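Local coordinates for gingipain R2 Pro-Domain (Porphyromonas gingivalis, PDB 4IEF), which is the prodomain of the arginine-specific cysteine protease gingipain R2 and probably keeps the proenzyme latent until it is processed, at residues V28-D33 with T167-A172; I68-L73 with V148-P153. All blocks are in the same frame, centred on the assembly; numbering follows the deposited sequence.

Contact 1 (V28-D33 with T167-A172)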
ATOM      1  N   VAL A  28      20.087  -1.386  18.354  1.00 38.68           N
ATOM      2  CA  VAL A  28      19.982  -0.563  17.148  1.00 37.29           C
ATOM      3  C   VAL A  28      20.838   0.699  17.310  1.00 41.04           C
ATOM      4  O   VAL A  28      20.747   1.404  18.320  1.00 40.33           O
ATOM      5  CB  VAL A  28      18.503  -0.223  16.779  1.00 39.53           C
ATOM      6  CG1 VAL A  28      18.416   0.538  15.454  1.00 38.45           C
ATOM      7  CG2 VAL A  28      17.632  -1.480  16.724  1.00 39.37           C
ATOM      8  N   GLN A  29      21.667   0.970  16.294  1.00 36.70           N
ATOM      9  CA  GLN A  29      22.524   2.138  16.238  1.00 35.69           C
ATOM     10  C   GLN A  29      21.965   3.166  15.260  1.00 36.60           C
ATOM     11  O   GLN A  29      21.640   2.844  14.115  1.00 36.82           O
ATOM     12  CB  GLN A  29      23.960   1.742  15.840  1.00 38.31           C
ATOM     13  CG  GLN A  29      24.849   2.918  15.410  1.00 51.18           C
ATOM     14  CD  GLN A  29      26.248   2.499  15.056  1.00 74.46           C
ATOM     15  OE1 GLN A  29      27.031   2.089  15.910  1.00 72.67           O
ATOM     16  NE2 GLN A  29      26.595   2.607  13.780  1.00 64.94           N
ATOM     17  N   PHE A  30      21.867   4.404  15.726  1.00 30.80           N
ATOM     18  CA  PHE A  30      21.497   5.555  14.916  1.00 28.82           C
ATOM     19  C   PHE A  30      22.728   6.421  14.767  1.00 33.23           C
ATOM     20  O   PHE A  30      23.461   6.631  15.743  1.00 32.49           O
ATOM     21  CB  PHE A  30      20.339   6.366  15.539  1.00 28.64           C
ATOM     22  CG  PHE A  30      20.210   7.764  14.969  1.00 29.05           C
ATOM     23  CD1 PHE A  30      20.934   8.826  15.509  1.00 30.93           C
ATOM     24  CD2 PHE A  30      19.407   8.010  13.857  1.00 29.95           C
ATOM     25  CE1 PHE A  30      20.877  10.100  14.932  1.00 30.97           C
ATOM     26  CE2 PHE A  30      19.321   9.297  13.304  1.00 31.51           C
ATOM     27  CZ  PHE A  30      20.055  10.330  13.844  1.00 29.59           C
ATOM     28  N   ARG A  31      22.930   6.961  13.568  1.00 29.54           N
ATOM     29  CA  ARG A  31      23.985   7.922  13.299  1.00 30.10           C
ATOM     30  C   ARG A  31      23.396   9.037  12.449  1.00 33.33           C
ATOM     31  O   ARG A  31      22.623   8.763  11.524  1.00 30.82           O
ATOM     32  CB  ARG A  31      25.211   7.272  12.655  1.00 32.45           C
ATOM     33  CG  ARG A  31      26.173   6.672  13.673  1.00 42.93           C
ATOM     34  CD  ARG A  31      27.304   5.920  13.005  1.00 47.26           C
ATOM     35  NE  ARG A  31      28.304   5.487  13.977  1.00 52.07           N
ATOM     36  CZ  ARG A  31      29.327   4.682  13.702  1.00 59.63           C
ATOM     37  NH1 ARG A  31      29.486   4.195  12.477  1.00 46.25           N
ATOM     38  NH2 ARG A  31      30.190   4.350  14.650  1.00 40.86           N
ATOM     39  N   MET A  32      23.695  10.298  12.817  1.00 30.36           N
ATOM     40  CA  MET A  32      23.198  11.480  12.111  1.00 29.15           C
ATOM     41  C   MET A  32      23.738  11.505  10.675  1.00 34.04           C
ATOM     42  O   MET A  32      24.940  11.351  10.458  1.00 34.22           O
ATOM     43  CB  MET A  32      23.570  12.774  12.862  1.00 31.00           C
ATOM     44  CG  MET A  32      22.975  14.042  12.237  1.00 33.02           C
ATOM     45  SD  MET A  32      21.162  14.031  12.123  1.00 34.14           S
ATOM     46  CE  MET A  32      20.742  14.555  13.786  1.00 30.36           C
ATOM     47  N   ASP A  33      22.834  11.686   9.706  1.00 30.36           N
ATOM     48  CA  ASP A  33      23.208  11.704   8.304  1.00 30.07           C
ATOM     49  C   ASP A  33      22.552  12.881   7.594  1.00 33.95           C
ATOM     50  O   ASP A  33      21.340  13.082   7.713  1.00 33.83           O
ATOM     51  CB  ASP A  33      22.836  10.369   7.633  1.00 31.03           C
ATOM     52  CG  ASP A  33      23.379  10.229   6.224  1.00 34.51           C
ATOM     53  OD1 ASP A  33      22.609  10.450   5.270  1.00 32.98           O
ATOM     54  OD2 ASP A  33      24.574   9.908   6.081  1.00 39.03           O
ATOM     55  N   THR A 167      24.940  12.897  17.304  1.00 33.67           N
ATOM     56  CA  THR A 167      25.611  12.330  16.133  1.00 33.89           C
ATOM     57  C   THR A 167      25.503  10.804  16.142  1.00 37.30           C
ATOM     58  O   THR A 167      25.489  10.202  15.069  1.00 37.39           O
ATOM     59  CB  THR A 167      27.063  12.797  16.050  1.00 41.99           C
ATOM     60  OG1 THR A 167      27.743  12.445  17.255  1.00 43.06           O
ATOM     61  CG2 THR A 167      27.176  14.294  15.790  1.00 40.85           C
ATOM     62  N   GLU A 168      25.403  10.191  17.342  1.00 32.14           N
ATOM     63  CA  GLU A 168      25.247   8.748  17.506  1.00 31.41           C
ATOM     64  C   GLU A 168      24.387   8.420  18.726  1.00 35.70           C
ATOM     65  O   GLU A 168      24.540   9.037  19.784  1.00 36.12           O
ATOM     66  CB  GLU A 168      26.604   8.041  17.607  1.00 33.33           C
ATOM     67  CG  GLU A 168      26.508   6.528  17.531  1.00 43.01           C
ATOM     68  CD  GLU A 168      27.809   5.816  17.827  1.00 65.49           C
ATOM     69  OE1 GLU A 168      28.470   5.367  16.861  1.00 53.85           O
ATOM     70  OE2 GLU A 168      28.178   5.718  19.019  1.00 57.88           O
ATOM     71  N   ILE A 169      23.465   7.459  18.554  1.00 31.34           N
ATOM     72  CA  ILE A 169      22.587   6.920  19.595  1.00 30.65           C
ATOM     73  C   ILE A 169      22.506   5.407  19.403  1.00 34.22           C
ATOM     74  O   ILE A 169      22.086   4.948  18.338  1.00 33.45           O
ATOM     75  CB  ILE A 169      21.149   7.549  19.650  1.00 32.38           C
ATOM     76  CG1 ILE A 169      21.156   9.096  19.724  1.00 32.36           C
ATOM     77  CG2 ILE A 169      20.328   6.932  20.812  1.00 32.17           C
ATOM     78  CD1 ILE A 169      19.804   9.766  19.334  1.00 36.54           C
ATOM     79  N   VAL A 170      22.880   4.638  20.435  1.00 30.52           N
ATOM     80  CA  VAL A 170      22.760   3.184  20.413  1.00 30.59           C
ATOM     81  C   VAL A 170      21.745   2.809  21.486  1.00 36.15           C
ATOM     82  O   VAL A 170      21.921   3.166  22.658  1.00 35.93           O
ATOM     83  CB  VAL A 170      24.100   2.409  20.567  1.00 34.54           C
ATOM     84  CG1 VAL A 170      23.872   0.903  20.464  1.00 33.96           C
ATOM     85  CG2 VAL A 170      25.121   2.865  19.526  1.00 34.50           C
ATOM     86  N   VAL A 171      20.669   2.112  21.077  1.00 32.56           N
ATOM     87  CA  VAL A 171      19.626   1.695  22.010  1.00 32.31           C
ATOM     88  C   VAL A 171      19.548   0.169  22.116  1.00 37.79           C
ATOM     89  O   VAL A 171      19.828  -0.549  21.154  1.00 37.63           O
ATOM     90  CB  VAL A 171      18.227   2.293  21.687  1.00 35.13           C
ATOM     91  CG1 VAL A 171      18.235   3.815  21.792  1.00 33.90           C
ATOM     92  CG2 VAL A 171      17.693   1.833  20.327  1.00 34.46           C
ATOM     93  N   ALA A 172      19.139  -0.305  23.297  1.00 35.06           N
ATOM     94  CA  ALA A 172      18.872  -1.707  23.570  1.00 35.90           C
ATOM     95  C   ALA A 172      17.368  -1.860  23.822  1.00 38.55           C
ATOM     96  O   ALA A 172      16.826  -1.248  24.752  1.00 38.01           O
ATOM     97  CB  ALA A 172      19.686  -2.182  24.772  1.00 37.96           C
TER

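Contact 2 (I68-L73 with V148-P153)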
ATOM      1  N   ILE A  68      12.430  13.080  13.967  1.00 25.80           N
ATOM      2  CA  ILE A  68      12.764  11.791  14.555  1.00 26.15           C
ATOM      3  C   ILE A  68      13.007  10.747  13.453  1.00 30.02           C
ATOM      4  O   ILE A  68      12.605  10.943  12.304  1.00 28.95           O
ATOM      5  CB  ILE A  68      11.653  11.312  15.547  1.00 28.85           C
ATOM      6  CG1 ILE A  68      10.327  10.956  14.828  1.00 28.21           C
ATOM      7  CG2 ILE A  68      11.455  12.301  16.729  1.00 29.04           C
ATOM      8  CD1 ILE A  68       9.491   9.876  15.552  1.00 32.32           C
ATOM      9  N   LEU A  69      13.660   9.648  13.814  1.00 27.35           N
ATOM     10  CA  LEU A  69      13.881   8.518  12.925  1.00 27.65           C
ATOM     11  C   LEU A  69      13.226   7.307  13.573  1.00 31.04           C
ATOM     12  O   LEU A  69      13.492   7.012  14.739  1.00 30.82           O
ATOM     13  CB  LEU A  69      15.372   8.284  12.636  1.00 28.22           C
ATOM     14  CG  LEU A  69      15.669   7.300  11.508  1.00 32.63           C
ATOM     15  CD1 LEU A  69      16.871   7.741  10.736  1.00 32.99           C
ATOM     16  CD2 LEU A  69      15.848   5.870  12.039  1.00 34.67           C
ATOM     17  N   SER A  70      12.364   6.621  12.821  1.00 27.13           N
ATOM     18  CA  SER A  70      11.619   5.470  13.327  1.00 26.77           C
ATOM     19  C   SER A  70      11.942   4.195  12.563  1.00 32.68           C
ATOM     20  O   SER A  70      12.094   4.222  11.337  1.00 30.99           O
ATOM     21  CB  SER A  70      10.122   5.741  13.263  1.00 27.27           C
ATOM     22  OG  SER A  70       9.757   6.847  14.073  1.00 29.93           O
ATOM     23  N   ARG A  71      12.069   3.081  13.312  1.00 31.08           N
ATOM     24  CA  ARG A  71      12.355   1.752  12.783  1.00 31.77           C
ATOM     25  C   ARG A  71      11.529   0.703  13.509  1.00 35.40           C
ATOM     26  O   ARG A  71      11.355   0.773  14.731  1.00 35.14           O
ATOM     27  CB  ARG A  71      13.859   1.413  12.881  1.00 32.92           C
ATOM     28  CG  ARG A  71      14.740   2.098  11.840  1.00 34.53           C
ATOM     29  CD  ARG A  71      14.420   1.680  10.412  1.00 31.20           C
ATOM     30  NE  ARG A  71      15.254   2.397   9.448  1.00 34.97           N
ATOM     31  CZ  ARG A  71      16.415   1.952   8.979  1.00 48.16           C
ATOM     32  NH1 ARG A  71      16.884   0.769   9.360  1.00 34.61           N
ATOM     33  NH2 ARG A  71      17.112   2.680   8.116  1.00 29.16           N
ATOM     34  N   SER A  72      11.038  -0.277  12.751  1.00 31.93           N
ATOM     35  CA  SER A  72      10.201  -1.357  13.266  1.00 31.21           C
ATOM     36  C   SER A  72      11.034  -2.558  13.660  1.00 35.14           C
ATOM     37  O   SER A  72      11.988  -2.922  12.959  1.00 34.48           O
ATOM     38  CB  SER A  72       9.148  -1.757  12.238  1.00 32.80           C
ATOM     39  OG  SER A  72       8.298  -0.662  11.938  1.00 39.29           O
ATOM     40  N   LEU A  73      10.665  -3.175  14.786  1.00 31.60           N
ATOM     41  CA  LEU A  73      11.343  -4.358  15.287  1.00 32.01           C
ATOM     42  C   LEU A  73      10.362  -5.462  15.621  1.00 35.60           C
ATOM     43  O   LEU A  73       9.283  -5.191  16.155  1.00 34.24           O
ATOM     44  CB  LEU A  73      12.173  -4.038  16.548  1.00 32.22           C
ATOM     45  CG  LEU A  73      13.367  -3.081  16.419  1.00 36.39           C
ATOM     46  CD1 LEU A  73      13.775  -2.552  17.787  1.00 36.47           C
ATOM     47  CD2 LEU A  73      14.556  -3.756  15.722  1.00 37.04           C
ATOM     48  N   VAL A 148       7.752  -0.183  17.201  1.00 26.35           N
ATOM     49  CA  VAL A 148       8.597   0.821  16.556  1.00 26.30           C
ATOM     50  C   VAL A 148       9.431   1.565  17.602  1.00 31.39           C
ATOM     51  O   VAL A 148       8.888   2.060  18.593  1.00 31.07           O
ATOM     52  CB  VAL A 148       7.763   1.797  15.684  1.00 29.37           C
ATOM     53  CG1 VAL A 148       8.639   2.894  15.073  1.00 28.51           C
ATOM     54  CG2 VAL A 148       7.007   1.043  14.589  1.00 29.16           C
ATOM     55  N   VAL A 149      10.755   1.632  17.369  1.00 28.83           N
ATOM     56  CA  VAL A 149      11.687   2.388  18.204  1.00 29.30           C
ATOM     57  C   VAL A 149      11.924   3.757  17.509  1.00 32.05           C
ATOM     58  O   VAL A 149      12.144   3.807  16.297  1.00 30.53           O
ATOM     59  CB  VAL A 149      13.006   1.622  18.557  1.00 34.11           C
ATOM     60  CG1 VAL A 149      13.844   1.279  17.324  1.00 33.72           C
ATOM     61  CG2 VAL A 149      13.835   2.388  19.590  1.00 34.51           C
ATOM     62  N   ASN A 150      11.819   4.854  18.270  1.00 29.22           N
ATOM     63  CA  ASN A 150      12.016   6.210  17.749  1.00 28.40           C
ATOM     64  C   ASN A 150      13.252   6.873  18.348  1.00 33.03           C
ATOM     65  O   ASN A 150      13.407   6.924  19.571  1.00 32.08           O
ATOM     66  CB  ASN A 150      10.786   7.088  18.024  1.00 27.12           C
ATOM     67  CG  ASN A 150       9.486   6.367  17.790  1.00 43.48           C
ATOM     68  OD1 ASN A 150       9.175   5.964  16.666  1.00 36.31           O
ATOM     69  ND2 ASN A 150       8.748   6.105  18.861  1.00 30.81           N
ATOM     70  N   PHE A 151      14.113   7.394  17.474  1.00 29.72           N
ATOM     71  CA  PHE A 151      15.292   8.158  17.872  1.00 29.65           C
ATOM     72  C   PHE A 151      14.972   9.626  17.739  1.00 33.13           C
ATOM     73  O   PHE A 151      14.479  10.028  16.687  1.00 33.25           O
ATOM     74  CB  PHE A 151      16.502   7.810  16.993  1.00 31.44           C
ATOM     75  CG  PHE A 151      16.992   6.389  17.083  1.00 33.26           C
ATOM     76  CD1 PHE A 151      16.580   5.435  16.159  1.00 35.52           C
ATOM     77  CD2 PHE A 151      17.890   6.008  18.077  1.00 35.46           C
ATOM     78  CE1 PHE A 151      17.060   4.122  16.225  1.00 37.15           C
ATOM     79  CE2 PHE A 151      18.368   4.701  18.143  1.00 38.75           C
ATOM     80  CZ  PHE A 151      17.950   3.767  17.216  1.00 36.76           C
ATOM     81  N   ALA A 152      15.208  10.421  18.791  1.00 28.55           N
ATOM     82  CA  ALA A 152      15.008  11.872  18.768  1.00 27.41           C
ATOM     83  C   ALA A 152      16.400  12.521  18.942  1.00 31.86           C
ATOM     84  O   ALA A 152      16.811  12.824  20.066  1.00 31.18           O
ATOM     85  CB  ALA A 152      14.019  12.302  19.849  1.00 27.75           C
ATOM     86  N   PRO A 153      17.184  12.644  17.840  1.00 29.72           N
ATOM     87  CA  PRO A 153      18.563  13.140  17.969  1.00 30.63           C
ATOM     88  C   PRO A 153      18.702  14.662  18.008  1.00 35.79           C
ATOM     89  O   PRO A 153      19.830  15.170  18.041  1.00 36.33           O
ATOM     90  CB  PRO A 153      19.240  12.577  16.722  1.00 32.13           C
ATOM     91  CG  PRO A 153      18.158  12.555  15.702  1.00 35.38           C
ATOM     92  CD  PRO A 153      16.877  12.294  16.433  1.00 30.71           C
TER

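Contact 1 (V28-D33 with T167-A172)
R31 and E168 form the salt bridge between these two antiparallel strands. Their side chains run alongside each other and point the same way. R31 grips side-on with two nitrogens, NE at 2.9 Å and NH2 at 3.0 Å from one oxygen, OE1 of E168. Guanidinium and carboxylate lie only 11° from coplanar: OE1 sits at the guanidinium edge, takes NE on its anti lone pair and meets NH2 nearly end-on to its C-O bond. E168 reaches this place with CG anti to its backbone N (chi1 -170°) and an extended chain. NE2 of Q29 lies over one face of the guanidinium, offset toward its rim.

Backbone bonding is that of a regular antiparallel pair. V28 with V171 and F30 with I169 each exchange two hydrogen bonds, F30 N to I169 O being 2.7 Å. M32 N adds one more to T167 O (2.9 Å), coming from above the carbonyl plane, 40° out of it. At the non-hydrogen-bonded pairs CA-H groups approach carbonyl oxygens, such as E168 CA to F30 O at 3.3 Å.

Apolar contacts fall on both faces. CD1 of I169 reaches CD1 of the F30 ring obliquely at 4.1 Å, and V28 CB meets V171 CG2 at 4.2 Å. On the face carrying the salt bridge, V170 CG2 lies 4.0 Å from Q29 CB.

Strand 25-31 is paired on its other edge with strand 17-22, while strand 162-176 continues the sheet to strand 79-93, where T167 and E168 together face K89 in a classic beta bulge. F151 and P153 of strand 144-157 cover the face of V28, F30 and V171.

Contact 2 (I68-L73 with V148-P153)
S70 OG donates to N150 OD1 at 2.8 Å, the side-chain hydrogen bond between the two strands. The hydroxyl arrives tilted 21° from the amide carbonyl plane; S70 OG (chi1 -62°) and N150 CG are each anti to their own carbonyl carbon, which brings OG and OD1 together on one face of the sheet. The same OD1 and OG are each also hydrogen-bonded to a basic side chain of another protein's chain, and N150 ND2 bonds T134 and S136, so both ends of the amide are held. S72 OG is taken by an acidic side chain of that other chain, and R71 NH2 forms a salt bridge with E54.

Between the backbones, L69 pairs with F151 and R71 with V149 in antiparallel hydrogen-bonded pairs. F151 N to L69 O, at 2.8 Å and almost straight at 175°, is matched in length by V149 N to R71 O.

Packing follows on both faces. Beside the polar pair, CD1 of I68 runs next to N150 CB at 3.9 Å, and V148 CG1 touches S70 CB at 3.7 Å. On the other face L69 CD2 meets F151 CD1 at 4.2 Å, and the edge of that ring also comes near L69 O. L73 CD1 reaches V149 CG1 at 3.9 Å.

Strand 69-74 lies against one edge of strand 144-157, which pairs with strand 133-141 through V148 and N150. L69 packs on strand 25-31, and L73 and F151 on both 25-31 and 162-176, whereas S70, S72, V148 and N150 meet the other protein chain.

In the fold
Both contacts are buried antiparallel strand pairs of one antiparallel sheet, their centres about 10 Å apart, and contact 2 is nested along the chain inside the loop closed by contact 1. They share a hydrophobic layer: the rings of F151 and F30 meet with planes about 25° apart, and P153 CG packs 3.5 Å from F30 CZ. Contact 2 is nearer the centre of the chain. The faces turned away from this layer differ. In contact 1 the partly exposed R31 and E168 pair with each other and no other chain is met, whereas in contact 2 buried hydroxyls and an amide meet another protein, consistent with a surface used for binding the protease.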